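Local coordinates for enoyl-CoA hydratase/isomerase family protein (Bacillus anthracis, PDB 3KQF) that probably catalyses the reversible hydration of 2-enoyl-CoA thioesters to 3-hydroxyacyl-CoA, as enoyl-CoA hydratases of the crotonase family do, at residues P209-N221 / M233-D246. Sequence-based numbering, arbitrary orientation. Where two conformers were deposited one is given.
Sequences PIAVRLAKEAISN and MEKQAYEGVIHTKD
Leu214 carries the middle of this antiparallel helix pair, whose axes approach to 9.5 Å at 172°. Its CB leaves helix 209-221 toward helix 233-242. CG lies anti to the carbonyl carbon (chi1 -78°), and from there the two methyls part. CD1 slides past Val241 and stands 3.5 Å from Val241 CG1. The same methyl comes to 3.4 Å from Ala237 O and also lies against the backbone of Gly240. CD2 meets Ala237 CB at 4.3 Å. Gly240 has no side chain, so CD1 can lie directly on its backbone. Val241 CG1 also rests on the CA of Ala211.

The two ends differ. At one, in the conformer given, the selenium of selenomethionine Met233 lies 3.5 Å from Asn221 CB; the residue was modelled in two conformers, so this end is less certain. At the other, Ile210 CD1 and Thr244 CG2 meet tip to tip. Thr244, at the N-cap position, turns OG1 back to Val241 O and also caps Arg247 N in the first turn of helix 245-255. Beyond it, one water accepts from Ile210 N and donates to Asp246 OD2 at 2.7 Å. The Asp246 carboxylate is held further by the backbone N atoms of Lys263 and Gly264, near the C-terminus.

The pair belongs to the C-terminal helical part of the crotonase fold. Its flank meets a second subunit: Ala211 packs on Ile144 of that subunit, and the Glu234 carboxylate hydrogen-bonds to its Gly149 N and Thr151 OG1. No direct hydrogen bond joins the two segments, so apolar packing holds helices 209-221 and 233-242 together, and the water ties the N-terminal end of helix 209-221 to the start of helix 245-255.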
ATOM      1  N   PRO A 209      -2.508  24.278 -14.085  1.00 14.66           N
ATOM      2  CA  PRO A 209      -1.269  23.538 -14.371  1.00 15.11           C
ATOM      3  C   PRO A 209      -0.165  23.683 -13.345  1.00 14.44           C
ATOM      4  O   PRO A 209       0.623  22.763 -13.182  1.00 15.06           O
ATOM      5  CB  PRO A 209      -0.829  24.051 -15.754  1.00 15.37           C
ATOM      6  CG  PRO A 209      -1.560  25.324 -15.960  1.00 15.12           C
ATOM      7  CD  PRO A 209      -2.817  25.285 -15.110  1.00 15.67           C
ATOM      8  N   ILE A 210      -0.061  24.839 -12.690  1.00 14.23           N
ATOM      9  CA  ILE A 210       0.967  25.014 -11.654  1.00 15.05           C
ATOM     10  C   ILE A 210       0.597  24.097 -10.489  1.00 14.35           C
ATOM     11  O   ILE A 210       1.449  23.395  -9.933  1.00 13.25           O
ATOM     12  CB  ILE A 210       1.062  26.486 -11.190  1.00 14.95           C
ATOM     13  CG1 ILE A 210       1.550  27.367 -12.336  1.00 17.95           C
ATOM     14  CG2 ILE A 210       1.957  26.604  -9.972  1.00 15.93           C
ATOM     15  CD1 ILE A 210       1.590  28.839 -12.002  1.00 15.50           C
ATOM     16  N   ALA A 211      -0.693  24.042 -10.178  1.00 13.64           N
ATOM     17  CA  ALA A 211      -1.219  23.212  -9.092  1.00 13.72           C
ATOM     18  C   ALA A 211      -1.021  21.705  -9.362  1.00 14.78           C
ATOM     19  O   ALA A 211      -0.561  20.961  -8.494  1.00 15.14           O
ATOM     20  CB  ALA A 211      -2.725  23.522  -8.873  1.00 15.42           C
ATOM     21  N   VAL A 212      -1.322  21.277 -10.587  1.00 15.01           N
ATOM     22  CA  VAL A 212      -1.165  19.870 -10.965  1.00 15.13           C
ATOM     23  C   VAL A 212       0.319  19.478 -10.887  1.00 14.54           C
ATOM     24  O   VAL A 212       0.660  18.422 -10.344  1.00 15.01           O
ATOM     25  CB  VAL A 212      -1.748  19.575 -12.355  1.00 14.25           C
ATOM     26  CG1 VAL A 212      -1.375  18.149 -12.844  1.00 15.28           C
ATOM     27  CG2 VAL A 212      -3.271  19.754 -12.354  1.00 14.41           C
ATOM     28  N   ARG A 213       1.189  20.325 -11.429  1.00 15.81           N
ATOM     29  CA  ARG A 213       2.634  20.056 -11.408  1.00 17.00           C
ATOM     30  C   ARG A 213       3.167  19.989  -9.986  1.00 18.32           C
ATOM     31  O   ARG A 213       3.962  19.100  -9.660  1.00 18.76           O
ATOM     32  CB  ARG A 213       3.413  21.106 -12.223  1.00 17.37           C
ATOM     33  CG  ARG A 213       3.102  21.027 -13.717  1.00 20.20           C
ATOM     34  CD  ARG A 213       4.185  21.698 -14.572  1.00 23.70           C
ATOM     35  NE  ARG A 213       3.903  21.607 -16.005  1.00 28.74           N
ATOM     36  CZ  ARG A 213       4.788  21.854 -16.977  1.00 30.16           C
ATOM     37  NH1 ARG A 213       6.051  22.167 -16.690  1.00 32.37           N
ATOM     38  NH2 ARG A 213       4.420  21.750 -18.250  1.00 28.76           N
ATOM     39  N   LEU A 214       2.738  20.933  -9.147  1.00 17.66           N
ATOM     40  CA  LEU A 214       3.149  20.930  -7.727  1.00 17.68           C
ATOM     41  C   LEU A 214       2.597  19.694  -6.986  1.00 16.79           C
ATOM     42  O   LEU A 214       3.282  19.117  -6.128  1.00 18.09           O
ATOM     43  CB  LEU A 214       2.737  22.246  -7.040  1.00 16.55           C
ATOM     44  CG  LEU A 214       3.622  23.453  -7.324  1.00 20.30           C
ATOM     45  CD1 LEU A 214       2.958  24.768  -6.844  1.00 16.71           C
ATOM     46  CD2 LEU A 214       4.993  23.275  -6.657  1.00 20.57           C
ATOM     47  N   ALA A 215       1.381  19.275  -7.315  1.00 15.34           N
ATOM     48  CA  ALA A 215       0.799  18.052  -6.722  1.00 16.38           C
ATOM     49  C   ALA A 215       1.641  16.838  -7.089  1.00 16.01           C
ATOM     50  O   ALA A 215       1.905  15.974  -6.244  1.00 15.31           O
ATOM     51  CB  ALA A 215      -0.665  17.843  -7.161  1.00 16.50           C
ATOM     52  N   LYS A 216       2.043  16.739  -8.360  1.00 15.24           N
ATOM     53  CA  LYS A 216       2.888  15.622  -8.778  1.00 13.46           C
ATOM     54  C   LYS A 216       4.182  15.621  -7.970  1.00 13.88           C
ATOM     55  O   LYS A 216       4.587  14.593  -7.456  1.00 14.04           O
ATOM     56  CB  LYS A 216       3.159  15.644 -10.297  1.00 12.86           C
ATOM     57  CG  LYS A 216       4.130  14.533 -10.737  1.00 11.68           C
ATOM     58  CD  LYS A 216       4.245  14.318 -12.226  1.00 11.04           C
ATOM     59  CE  LYS A 216       5.149  13.113 -12.550  1.00 10.81           C
ATOM     60  NZ  LYS A 216       5.211  12.852 -14.016  1.00 10.67           N
ATOM     61  N   GLU A 217       4.814  16.781  -7.824  1.00 14.13           N
ATOM     62  CA  GLU A 217       6.056  16.866  -7.059  1.00 15.41           C
ATOM     63  C   GLU A 217       5.849  16.512  -5.581  1.00 16.35           C
ATOM     64  O   GLU A 217       6.638  15.772  -5.009  1.00 16.43           O
ATOM     65  CB  GLU A 217       6.688  18.248  -7.199  1.00 16.81           C
ATOM     66  CG  GLU A 217       7.253  18.491  -8.582  1.00 21.87           C
ATOM     67  CD  GLU A 217       7.943  19.846  -8.716  1.00 32.49           C
ATOM     68  OE1 GLU A 217       7.343  20.873  -8.324  1.00 34.14           O
ATOM     69  OE2 GLU A 217       9.073  19.878  -9.248  1.00 36.88           O
ATOM     70  N   ALA A 218       4.797  17.045  -4.973  1.00 16.33           N
ATOM     71  CA  ALA A 218       4.527  16.787  -3.552  1.00 16.95           C
ATOM     72  C   ALA A 218       4.231  15.293  -3.272  1.00 17.00           C
ATOM     73  O   ALA A 218       4.769  14.706  -2.328  1.00 17.06           O
ATOM     74  CB  ALA A 218       3.381  17.663  -3.069  1.00 17.05           C
ATOM     75  N   ILE A 219       3.381  14.696  -4.085  1.00 16.09           N
ATOM     76  CA  ILE A 219       3.033  13.273  -3.925  1.00 15.22           C
ATOM     77  C   ILE A 219       4.253  12.360  -4.187  1.00 15.05           C
ATOM     78  O   ILE A 219       4.611  11.560  -3.357  1.00 13.68           O
ATOM     79  CB  ILE A 219       1.886  12.858  -4.883  1.00 15.59           C
ATOM     80  CG1 ILE A 219       0.585  13.628  -4.575  1.00 16.65           C
ATOM     81  CG2 ILE A 219       1.654  11.336  -4.809  1.00 13.89           C
ATOM     82  CD1 ILE A 219      -0.507  13.533  -5.688  1.00 13.42           C
ATOM     83  N   SER A 220       4.916  12.552  -5.324  1.00 14.68           N
ATOM     84  CA  SER A 220       5.996  11.648  -5.768  1.00 15.10           C
ATOM     85  C   SER A 220       7.193  11.693  -4.861  1.00 14.17           C
ATOM     86  O   SER A 220       7.855  10.684  -4.666  1.00 14.70           O
ATOM     87  CB  SER A 220       6.432  11.976  -7.199  1.00 15.36           C
ATOM     88  OG  SER A 220       5.316  11.999  -8.078  1.00 20.52           O
ATOM     89  N   ASN A 221       7.511  12.877  -4.356  1.00 14.06           N
ATOM     90  CA  ASN A 221       8.648  13.027  -3.435  1.00 14.34           C
ATOM     91  C   ASN A 221       8.255  12.796  -1.982  1.00 13.03           C
ATOM     92  O   ASN A 221       8.999  12.141  -1.234  1.00 14.23           O
ATOM     93  CB  ASN A 221       9.273  14.412  -3.618  1.00 14.42           C
ATOM     94  CG  ASN A 221       9.976  14.541  -4.947  1.00 19.16           C
ATOM     95  OD1 ASN A 221      10.908  13.787  -5.237  1.00 24.41           O
ATOM     96  ND2 ASN A 221       9.582  15.520  -5.733  1.00 21.74           N
HETATM   97  N   MSE A 233       6.932  19.247   3.088  0.60 17.91           N
HETATM   98  CA  MSE A 233       7.130  19.456   1.663  0.60 19.93           C
HETATM   99  C   MSE A 233       5.845  19.964   1.009  0.60 19.26           C
HETATM  100  O   MSE A 233       5.882  20.851   0.148  0.60 19.51           O
HETATM  101  CB  MSE A 233       7.650  18.193   1.015  0.60 21.05           C
HETATM  102  CG  MSE A 233       7.434  18.117  -0.451  0.60 26.33           C
HETATM  103 SE   MSE A 233       8.564  16.756  -1.162  0.60 38.28          SE
HETATM  104  CE  MSE A 233       8.640  15.535   0.345  0.60 33.84           C
ATOM    105  N   GLU A 234       4.718  19.418   1.435  1.00 17.68           N
ATOM    106  CA  GLU A 234       3.418  19.870   0.942  1.00 17.07           C
ATOM    107  C   GLU A 234       3.212  21.357   1.282  1.00 17.06           C
ATOM    108  O   GLU A 234       2.680  22.128   0.474  1.00 17.68           O
ATOM    109  CB  GLU A 234       2.309  19.087   1.601  1.00 17.62           C
ATOM    110  CG  GLU A 234       0.914  19.379   1.021  1.00 16.12           C
ATOM    111  CD  GLU A 234      -0.183  18.745   1.831  1.00 18.19           C
ATOM    112  OE1 GLU A 234      -0.619  17.609   1.498  1.00 16.63           O
ATOM    113  OE2 GLU A 234      -0.556  19.339   2.868  1.00 17.88           O
ATOM    114  N   LYS A 235       3.587  21.721   2.501  1.00 16.80           N
ATOM    115  CA  LYS A 235       3.478  23.093   3.002  1.00 19.59           C
ATOM    116  C   LYS A 235       4.207  24.044   2.073  1.00 19.97           C
ATOM    117  O   LYS A 235       3.638  25.044   1.644  1.00 21.21           O
ATOM    118  CB  LYS A 235       4.030  23.164   4.440  1.00 20.19           C
ATOM    119  CG  LYS A 235       3.904  24.512   5.155  1.00 25.14           C
ATOM    120  CD  LYS A 235       4.402  24.397   6.614  1.00 28.93           C
ATOM    121  CE  LYS A 235       3.719  23.244   7.383  1.00 30.47           C
ATOM    122  NZ  LYS A 235       4.312  23.027   8.756  1.00 35.57           N
ATOM    123  N   GLN A 236       5.457  23.728   1.727  1.00 21.38           N
ATOM    124  CA  GLN A 236       6.199  24.590   0.813  1.00 21.58           C
ATOM    125  C   GLN A 236       5.551  24.604  -0.586  1.00 22.47           C
ATOM    126  O   GLN A 236       5.455  25.666  -1.229  1.00 20.81           O
ATOM    127  CB  GLN A 236       7.683  24.203   0.732  1.00 22.43           C
ATOM    128  CG  GLN A 236       8.512  25.199  -0.098  1.00 26.68           C
ATOM    129  CD  GLN A 236       8.509  26.634   0.450  1.00 28.96           C
ATOM    130  OE1 GLN A 236       8.473  26.853   1.662  1.00 30.56           O
ATOM    131  NE2 GLN A 236       8.573  27.619  -0.462  1.00 27.21           N
ATOM    132  N   ALA A 237       5.090  23.444  -1.052  1.00 21.08           N
ATOM    133  CA  ALA A 237       4.443  23.367  -2.356  1.00 21.87           C
ATOM    134  C   ALA A 237       3.213  24.258  -2.410  1.00 22.30           C
ATOM    135  O   ALA A 237       2.969  24.917  -3.428  1.00 23.83           O
ATOM    136  CB  ALA A 237       4.068  21.939  -2.693  1.00 21.77           C
ATOM    137  N   TYR A 238       2.435  24.271  -1.322  1.00 20.49           N
ATOM    138  CA  TYR A 238       1.214  25.084  -1.234  1.00 21.18           C
ATOM    139  C   TYR A 238       1.559  26.595  -1.387  1.00 21.24           C
ATOM    140  O   TYR A 238       0.793  27.370  -1.968  1.00 18.51           O
ATOM    141  CB  TYR A 238       0.486  24.778   0.080  1.00 21.66           C
ATOM    142  CG  TYR A 238      -0.891  25.394   0.230  1.00 23.01           C
ATOM    143  CD1 TYR A 238      -2.021  24.748  -0.256  1.00 21.44           C
ATOM    144  CD2 TYR A 238      -1.066  26.595   0.902  1.00 27.06           C
ATOM    145  CE1 TYR A 238      -3.287  25.300  -0.102  1.00 25.84           C
ATOM    146  CE2 TYR A 238      -2.331  27.146   1.068  1.00 28.74           C
ATOM    147  CZ  TYR A 238      -3.435  26.490   0.561  1.00 28.53           C
ATOM    148  OH  TYR A 238      -4.700  27.035   0.722  1.00 35.22           O
ATOM    149  N   GLU A 239       2.734  26.994  -0.919  1.00 20.45           N
ATOM    150  CA  GLU A 239       3.177  28.384  -1.069  1.00 20.93           C
ATOM    151  C   GLU A 239       3.319  28.731  -2.547  1.00 21.64           C
ATOM    152  O   GLU A 239       3.182  29.880  -2.936  1.00 22.29           O
ATOM    153  CB  GLU A 239       4.512  28.600  -0.353  1.00 22.04           C
ATOM    154  CG  GLU A 239       4.450  28.351   1.132  1.00 23.23           C
ATOM    155  CD  GLU A 239       3.603  29.376   1.857  1.00 29.52           C
ATOM    156  OE1 GLU A 239       2.797  28.977   2.724  1.00 33.82           O
ATOM    157  OE2 GLU A 239       3.722  30.576   1.533  1.00 30.93           O
ATOM    158  N   GLY A 240       3.602  27.722  -3.366  1.00 22.48           N
ATOM    159  CA  GLY A 240       3.741  27.908  -4.804  1.00 23.20           C
ATOM    160  C   GLY A 240       2.437  28.186  -5.538  1.00 23.36           C
ATOM    161  O   GLY A 240       2.465  28.564  -6.694  1.00 24.54           O
ATOM    162  N   VAL A 241       1.289  27.964  -4.900  1.00 23.39           N
ATOM    163  CA  VAL A 241       0.002  28.230  -5.574  1.00 23.28           C
ATOM    164  C   VAL A 241      -0.761  29.410  -5.021  1.00 24.67           C
ATOM    165  O   VAL A 241      -1.536  30.044  -5.742  1.00 23.41           O
ATOM    166  CB  VAL A 241      -0.928  26.996  -5.537  1.00 23.96           C
ATOM    167  CG1 VAL A 241      -0.326  25.895  -6.330  1.00 22.00           C
ATOM    168  CG2 VAL A 241      -1.215  26.556  -4.081  1.00 20.73           C
ATOM    169  N   ILE A 242      -0.549  29.730  -3.750  1.00 26.07           N
ATOM    170  CA  ILE A 242      -1.316  30.821  -3.138  1.00 26.81           C
ATOM    171  C   ILE A 242      -1.160  32.218  -3.753  1.00 27.37           C
ATOM    172  O   ILE A 242      -2.107  32.995  -3.692  1.00 25.69           O
ATOM    173  CB  ILE A 242      -1.188  30.871  -1.587  1.00 28.10           C
ATOM    174  CG1 ILE A 242       0.270  30.992  -1.139  1.00 29.23           C
ATOM    175  CG2 ILE A 242      -1.854  29.646  -0.987  1.00 29.98           C
ATOM    176  CD1 ILE A 242       0.422  30.997   0.381  1.00 32.52           C
ATOM    177  N   HIS A 243      -0.010  32.529  -4.360  1.00 27.14           N
ATOM    178  CA  HIS A 243       0.209  33.863  -4.968  1.00 28.40           C
ATOM    179  C   HIS A 243      -0.062  33.891  -6.481  1.00 26.00           C
ATOM    180  O   HIS A 243       0.080  34.933  -7.120  1.00 27.69           O
ATOM    181  CB  HIS A 243       1.656  34.331  -4.704  1.00 30.38           C
ATOM    182  CG  HIS A 243       1.947  35.729  -5.170  1.00 35.76           C
ATOM    183  ND1 HIS A 243       2.202  36.039  -6.491  1.00 42.37           N
ATOM    184  CD2 HIS A 243       2.062  36.893  -4.484  1.00 40.65           C
ATOM    185  CE1 HIS A 243       2.441  37.335  -6.601  1.00 43.32           C
ATOM    186  NE2 HIS A 243       2.365  37.876  -5.398  1.00 42.59           N
ATOM    187  N   THR A 244      -0.497  32.771  -7.047  1.00 22.98           N
ATOM    188  CA  THR A 244      -0.706  32.683  -8.495  1.00 19.63           C
ATOM    189  C   THR A 244      -1.972  33.367  -8.976  1.00 19.54           C
ATOM    190  O   THR A 244      -2.930  33.508  -8.227  1.00 17.26           O
ATOM    191  CB  THR A 244      -0.727  31.197  -8.976  1.00 20.15           C
ATOM    192  OG1 THR A 244      -1.827  30.489  -8.387  1.00 17.51           O
ATOM    193  CG2 THR A 244       0.578  30.493  -8.621  1.00 19.13           C
ATOM    194  N   LYS A 245      -1.945  33.819 -10.226  1.00 18.29           N
ATOM    195  CA  LYS A 245      -3.106  34.434 -10.850  1.00 18.24           C
ATOM    196  C   LYS A 245      -4.152  33.340 -11.097  1.00 16.67           C
ATOM    197  O   LYS A 245      -5.345  33.589 -11.002  1.00 16.24           O
ATOM    198  CB  LYS A 245      -2.734  35.131 -12.160  1.00 19.05           C
ATOM    199  CG  LYS A 245      -1.782  36.294 -11.995  1.00 22.24           C
ATOM    200  CD  LYS A 245      -1.646  37.105 -13.286  1.00 25.14           C
ATOM    201  CE  LYS A 245      -0.689  38.285 -13.099  1.00 28.70           C
ATOM    202  NZ  LYS A 245      -0.539  39.108 -14.344  1.00 31.60           N
ATOM    203  N   ASP A 246      -3.701  32.122 -11.395  1.00 16.58           N
ATOM    204  CA  ASP A 246      -4.636  31.003 -11.598  1.00 15.75           C
ATOM    205  C   ASP A 246      -5.504  30.763 -10.351  1.00 15.77           C
ATOM    206  O   ASP A 246      -6.700  30.510 -10.476  1.00 16.07           O
ATOM    207  CB  ASP A 246      -3.916  29.711 -12.018  1.00 16.25           C
ATOM    208  CG  ASP A 246      -3.582  29.657 -13.517  1.00 14.90           C
ATOM    209  OD1 ASP A 246      -4.102  30.481 -14.302  1.00 18.51           O
ATOM    210  OD2 ASP A 246      -2.812  28.736 -13.909  1.00 15.84           O
TER
HETATM  211  O   HOH W   1      -2.290  26.773 -12.092  1.00 17.31           O